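Sorbitol-6-phosphate dehydrogenase (Erwinia amylovora CFBP1430, PDB 5O3Z) catalyses the oxidation of sorbitol 6-phosphate to fructose 6-phosphate, probably with NAD+, as a member of the short-chain dehydrogenase/reductase family. Local coordinates at residues A[56-64]-A[75-83]. Numbering follows the deposited sequence.
Sequences AGRAYGFKV and LARAVDETF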
ATOM      1  N   ALA A  56      -1.076 -44.609  12.419  1.00 43.65           N
ATOM      2  CA  ALA A  56       0.122 -44.824  11.596  1.00 41.47           C
ATOM      3  C   ALA A  56      -0.095 -44.298  10.181  1.00 41.80           C
ATOM      4  O   ALA A  56      -1.188 -44.393   9.644  1.00 42.63           O
ATOM      5  CB  ALA A  56       0.485 -46.309  11.564  1.00 39.74           C
ATOM      6  N   GLY A  57       0.947 -43.702   9.593  1.00 41.14           N
ATOM      7  CA  GLY A  57       0.914 -43.255   8.188  1.00 43.71           C
ATOM      8  C   GLY A  57       0.203 -41.914   8.029  1.00 42.04           C
ATOM      9  O   GLY A  57      -0.101 -41.511   6.918  1.00 43.26           O
ATOM     10  N   ARG A  58      -0.046 -41.232   9.141  1.00 39.19           N
ATOM     11  CA  ARG A  58      -0.625 -39.893   9.084  1.00 40.47           C
ATOM     12  C   ARG A  58       0.428 -38.861   8.734  1.00 37.86           C
ATOM     13  O   ARG A  58       0.175 -37.997   7.878  1.00 36.30           O
ATOM     14  CB  ARG A  58      -1.275 -39.496  10.388  1.00 40.78           C
ATOM     15  CG  ARG A  58      -2.012 -38.158  10.273  1.00 44.74           C
ATOM     16  CD  ARG A  58      -3.355 -38.248  10.919  1.00 48.05           C
ATOM     17  NE  ARG A  58      -4.459 -37.989  10.030  1.00 53.11           N
ATOM     18  CZ  ARG A  58      -5.642 -37.550  10.450  1.00 53.64           C
ATOM     19  NH1 ARG A  58      -6.614 -37.333   9.567  1.00 62.74           N
ATOM     20  NH2 ARG A  58      -5.877 -37.366  11.744  1.00 50.44           N
ATOM     21  N   ALA A  59       1.569 -38.979   9.413  1.00 34.38           N
ATOM     22  CA  ALA A  59       2.758 -38.150   9.196  1.00 34.89           C
ATOM     23  C   ALA A  59       4.057 -38.960   8.833  1.00 38.60           C
ATOM     24  O   ALA A  59       4.311 -40.052   9.398  1.00 37.55           O
ATOM     25  CB  ALA A  59       3.000 -37.313  10.412  1.00 31.97           C
ATOM     26  N   TYR A  60       4.845 -38.428   7.902  1.00 35.55           N
ATOM     27  CA  TYR A  60       6.235 -38.885   7.627  1.00 35.75           C
ATOM     28  C   TYR A  60       7.211 -37.711   7.706  1.00 34.53           C
ATOM     29  O   TYR A  60       6.869 -36.549   7.351  1.00 28.90           O
ATOM     30  CB  TYR A  60       6.353 -39.522   6.255  1.00 35.25           C
ATOM     31  CG  TYR A  60       5.683 -40.850   6.185  1.00 39.66           C
ATOM     32  CD1 TYR A  60       4.292 -40.945   5.947  1.00 38.73           C
ATOM     33  CD2 TYR A  60       6.415 -42.044   6.394  1.00 39.74           C
ATOM     34  CE1 TYR A  60       3.647 -42.188   5.905  1.00 41.85           C
ATOM     35  CE2 TYR A  60       5.768 -43.287   6.361  1.00 41.24           C
ATOM     36  CZ  TYR A  60       4.404 -43.355   6.119  1.00 41.68           C
ATOM     37  OH  TYR A  60       3.815 -44.582   6.080  1.00 48.23           O
ATOM     38  N   GLY A  61       8.401 -37.988   8.230  1.00 30.97           N
ATOM     39  CA  GLY A  61       9.477 -37.003   8.317  1.00 30.06           C
ATOM     40  C   GLY A  61      10.413 -37.115   7.110  1.00 33.81           C
ATOM     41  O   GLY A  61      10.739 -38.241   6.656  1.00 32.42           O
ATOM     42  N   PHE A  62      10.867 -35.974   6.601  1.00 29.88           N
ATOM     43  CA  PHE A  62      11.781 -35.926   5.433  1.00 31.79           C
ATOM     44  C   PHE A  62      12.884 -34.922   5.709  1.00 30.84           C
ATOM     45  O   PHE A  62      12.651 -33.960   6.411  1.00 30.62           O
ATOM     46  CB  PHE A  62      11.069 -35.465   4.193  1.00 30.91           C
ATOM     47  CG  PHE A  62       9.953 -36.360   3.763  1.00 30.78           C
ATOM     48  CD1 PHE A  62       8.725 -36.298   4.422  1.00 32.08           C
ATOM     49  CD2 PHE A  62      10.078 -37.210   2.677  1.00 31.19           C
ATOM     50  CE1 PHE A  62       7.678 -37.076   4.024  1.00 31.64           C
ATOM     51  CE2 PHE A  62       9.032 -38.038   2.305  1.00 29.79           C
ATOM     52  CZ  PHE A  62       7.821 -37.949   2.960  1.00 31.49           C
ATOM     53  N   LYS A  63      14.098 -35.194   5.198  1.00 29.90           N
ATOM     54  CA  LYS A  63      15.198 -34.268   5.237  1.00 30.37           C
ATOM     55  C   LYS A  63      15.090 -33.349   4.024  1.00 30.74           C
ATOM     56  O   LYS A  63      14.817 -33.783   2.908  1.00 26.68           O
ATOM     57  CB  LYS A  63      16.539 -35.020   5.177  1.00 33.06           C
ATOM     58  CG  LYS A  63      17.699 -34.298   5.847  1.00 35.39           C
ATOM     59  CD  LYS A  63      18.562 -33.552   4.849  1.00 39.08           C
ATOM     60  CE  LYS A  63      19.958 -33.253   5.413  1.00 40.80           C
ATOM     61  NZ  LYS A  63      20.020 -31.920   6.098  1.00 40.82           N
ATOM     62  N   VAL A  64      15.286 -32.061   4.258  1.00 32.43           N
ATOM     63  CA  VAL A  64      15.467 -31.131   3.104  1.00 33.76           C
ATOM     64  C   VAL A  64      16.318 -29.905   3.488  1.00 33.06           C
ATOM     65  O   VAL A  64      16.288 -29.421   4.623  1.00 30.43           O
ATOM     66  CB  VAL A  64      14.133 -30.691   2.441  1.00 32.77           C
ATOM     67  CG1 VAL A  64      13.322 -29.778   3.383  1.00 35.69           C
ATOM     68  CG2 VAL A  64      14.421 -30.007   1.110  1.00 33.65           C
ATOM     69  N   LEU A  75      12.884 -34.178  -2.332  1.00 30.26           N
ATOM     70  CA  LEU A  75      11.806 -34.099  -1.338  1.00 27.84           C
ATOM     71  C   LEU A  75      10.486 -34.241  -1.994  1.00 26.60           C
ATOM     72  O   LEU A  75       9.641 -35.023  -1.548  1.00 27.15           O
ATOM     73  CB  LEU A  75      11.868 -32.795  -0.533  1.00 28.92           C
ATOM     74  CG  LEU A  75      10.744 -32.520   0.488  1.00 27.73           C
ATOM     75  CD1 LEU A  75      10.968 -33.327   1.741  1.00 29.48           C
ATOM     76  CD2 LEU A  75      10.636 -31.032   0.772  1.00 27.22           C
ATOM     77  N   ALA A  76      10.297 -33.563  -3.133  1.00 27.98           N
ATOM     78  CA  ALA A  76       9.061 -33.686  -3.871  1.00 28.22           C
ATOM     79  C   ALA A  76       8.832 -35.087  -4.356  1.00 31.35           C
ATOM     80  O   ALA A  76       7.712 -35.621  -4.269  1.00 30.08           O
ATOM     81  CB  ALA A  76       9.018 -32.733  -5.026  1.00 29.31           C
ATOM     82  N   ARG A  77       9.867 -35.717  -4.895  1.00 32.87           N
ATOM     83  CA  ARG A  77       9.726 -37.177  -5.275  1.00 33.47           C
ATOM     84  C   ARG A  77       9.333 -38.042  -4.056  1.00 31.94           C
ATOM     85  O   ARG A  77       8.396 -38.802  -4.132  1.00 31.31           O
ATOM     86  CB  ARG A  77      11.001 -37.720  -5.962  1.00 35.07           C
ATOM     87  CG  ARG A  77      11.067 -37.311  -7.423  1.00 38.15           C
ATOM     88  CD  ARG A  77      12.180 -37.968  -8.242  1.00 38.82           C
ATOM     89  NE  ARG A  77      13.464 -37.850  -7.554  1.00 41.54           N
ATOM     90  CZ  ARG A  77      14.335 -36.842  -7.677  1.00 40.99           C
ATOM     91  NH1 ARG A  77      14.108 -35.793  -8.495  1.00 43.38           N
ATOM     92  NH2 ARG A  77      15.461 -36.878  -6.973  1.00 42.37           N
ATOM     93  N   ALA A  78       9.995 -37.823  -2.927  1.00 31.49           N
ATOM     94  CA  ALA A  78       9.742 -38.566  -1.712  1.00 31.28           C
ATOM     95  C   ALA A  78       8.318 -38.394  -1.174  1.00 34.55           C
ATOM     96  O   ALA A  78       7.632 -39.358  -0.795  1.00 33.33           O
ATOM     97  CB  ALA A  78      10.751 -38.159  -0.653  1.00 32.00           C
ATOM     98  N   VAL A  79       7.834 -37.160  -1.150  1.00 33.29           N
ATOM     99  CA  VAL A  79       6.466 -36.928  -0.731  1.00 30.35           C
ATOM    100  C   VAL A  79       5.482 -37.570  -1.686  1.00 31.11           C
ATOM    101  O   VAL A  79       4.516 -38.133  -1.216  1.00 31.08           O
ATOM    102  CB  VAL A  79       6.146 -35.389  -0.576  1.00 30.56           C
ATOM    103  CG1 VAL A  79       4.682 -35.178  -0.255  1.00 32.01           C
ATOM    104  CG2 VAL A  79       6.977 -34.764   0.531  1.00 31.26           C
ATOM    105  N   ASP A  80       5.712 -37.515  -3.004  1.00 30.46           N
ATOM    106  CA  ASP A  80       4.793 -38.088  -3.979  1.00 33.54           C
ATOM    107  C   ASP A  80       4.786 -39.596  -3.823  1.00 35.86           C
ATOM    108  O   ASP A  80       3.727 -40.192  -3.725  1.00 35.56           O
ATOM    109  CB  ASP A  80       5.215 -37.741  -5.394  1.00 32.27           C
ATOM    110  CG  ASP A  80       4.231 -38.214  -6.452  1.00 34.90           C
ATOM    111  OD1 ASP A  80       2.985 -38.287  -6.233  1.00 36.52           O
ATOM    112  OD2 ASP A  80       4.676 -38.419  -7.572  1.00 33.30           O
ATOM    113  N   GLU A  81       5.963 -40.211  -3.781  1.00 37.78           N
ATOM    114  CA  GLU A  81       6.068 -41.671  -3.522  1.00 40.10           C
ATOM    115  C   GLU A  81       5.244 -42.053  -2.298  1.00 43.57           C
ATOM    116  O   GLU A  81       4.459 -43.001  -2.357  1.00 41.67           O
ATOM    117  CB  GLU A  81       7.519 -42.106  -3.208  1.00 44.76           C
ATOM    118  CG  GLU A  81       8.578 -41.941  -4.311  1.00 48.64           C
ATOM    119  CD  GLU A  81      10.021 -41.835  -3.748  1.00 53.81           C
ATOM    120  OE1 GLU A  81      10.304 -42.275  -2.594  1.00 60.71           O
ATOM    121  OE2 GLU A  81      10.901 -41.300  -4.459  1.00 58.22           O
ATOM    122  N   THR A  82       5.415 -41.293  -1.199  1.00 38.79           N
ATOM    123  CA  THR A  82       4.794 -41.560   0.094  1.00 34.47           C
ATOM    124  C   THR A  82       3.243 -41.334   0.220  1.00 35.38           C
ATOM    125  O   THR A  82       2.512 -42.253   0.669  1.00 31.75           O
ATOM    126  CB  THR A  82       5.549 -40.773   1.179  1.00 35.23           C
ATOM    127  OG1 THR A  82       6.936 -41.114   1.120  1.00 33.51           O
ATOM    128  CG2 THR A  82       5.016 -41.039   2.605  1.00 36.99           C
ATOM    129  N   PHE A  83       2.738 -40.140  -0.131  1.00 33.63           N
ATOM    130  CA  PHE A  83       1.310 -39.836  -0.069  1.00 33.24           C
ATOM    131  C   PHE A  83       0.624 -39.835  -1.392  1.00 30.86           C
ATOM    132  O   PHE A  83      -0.563 -39.778  -1.423  1.00 33.16           O
ATOM    133  CB  PHE A  83       1.034 -38.474   0.602  1.00 34.03           C
ATOM    134  CG  PHE A  83       1.623 -38.329   1.967  1.00 32.84           C
ATOM    135  CD1 PHE A  83       0.973 -38.846   3.080  1.00 32.26           C
ATOM    136  CD2 PHE A  83       2.828 -37.687   2.150  1.00 32.79           C
ATOM    137  CE1 PHE A  83       1.500 -38.697   4.348  1.00 29.62           C
ATOM    138  CE2 PHE A  83       3.386 -37.565   3.423  1.00 31.70           C
ATOM    139  CZ  PHE A  83       2.702 -38.049   4.520  1.00 32.04           C
TER
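Phe62 of edge strand 59-63 packs against Leu75 of helix 69-83, and its side chain can be followed outward atom by atom. Its CB lies 3.3 Å from Leu75 CD1, a tight touch, and CG stays near the same methyl. With CG anti to the carbonyl carbon (chi1 -62°), the ring points at the helix: CE2 comes 3.4 Å from Ala78 CB at the ring edge, while CZ ends 3.8 Å from Thr82 OG1. Val79 CG2 sits squarely over one face, 4.2 Å from the ring centroid, a CH-pi contact. Thr82 OG1 donates to Ala78 O (2.7 Å), which Thr82 N also reaches, from the opposite face of the carbonyl plane. With OG1 so held, methyl CG2 lies over the Tyr60 ring, toward its rim, 3.7 Å from the centroid. Tyr60 turns its edge toward the face of Phe83 in an offset edge-to-face pair, planes at 76°. Beyond Phe62, Val64 CB meets Leu75 CD2. Strand and helix, nearly antiparallel, form the first half of a Rossmann-fold beta-alpha-beta crossover leading to strand 88-91; the helix also touches strands 32-37 and 8-12 and helix 106-133, while helix 40-54 packs against Ala59 on the sheet's other side.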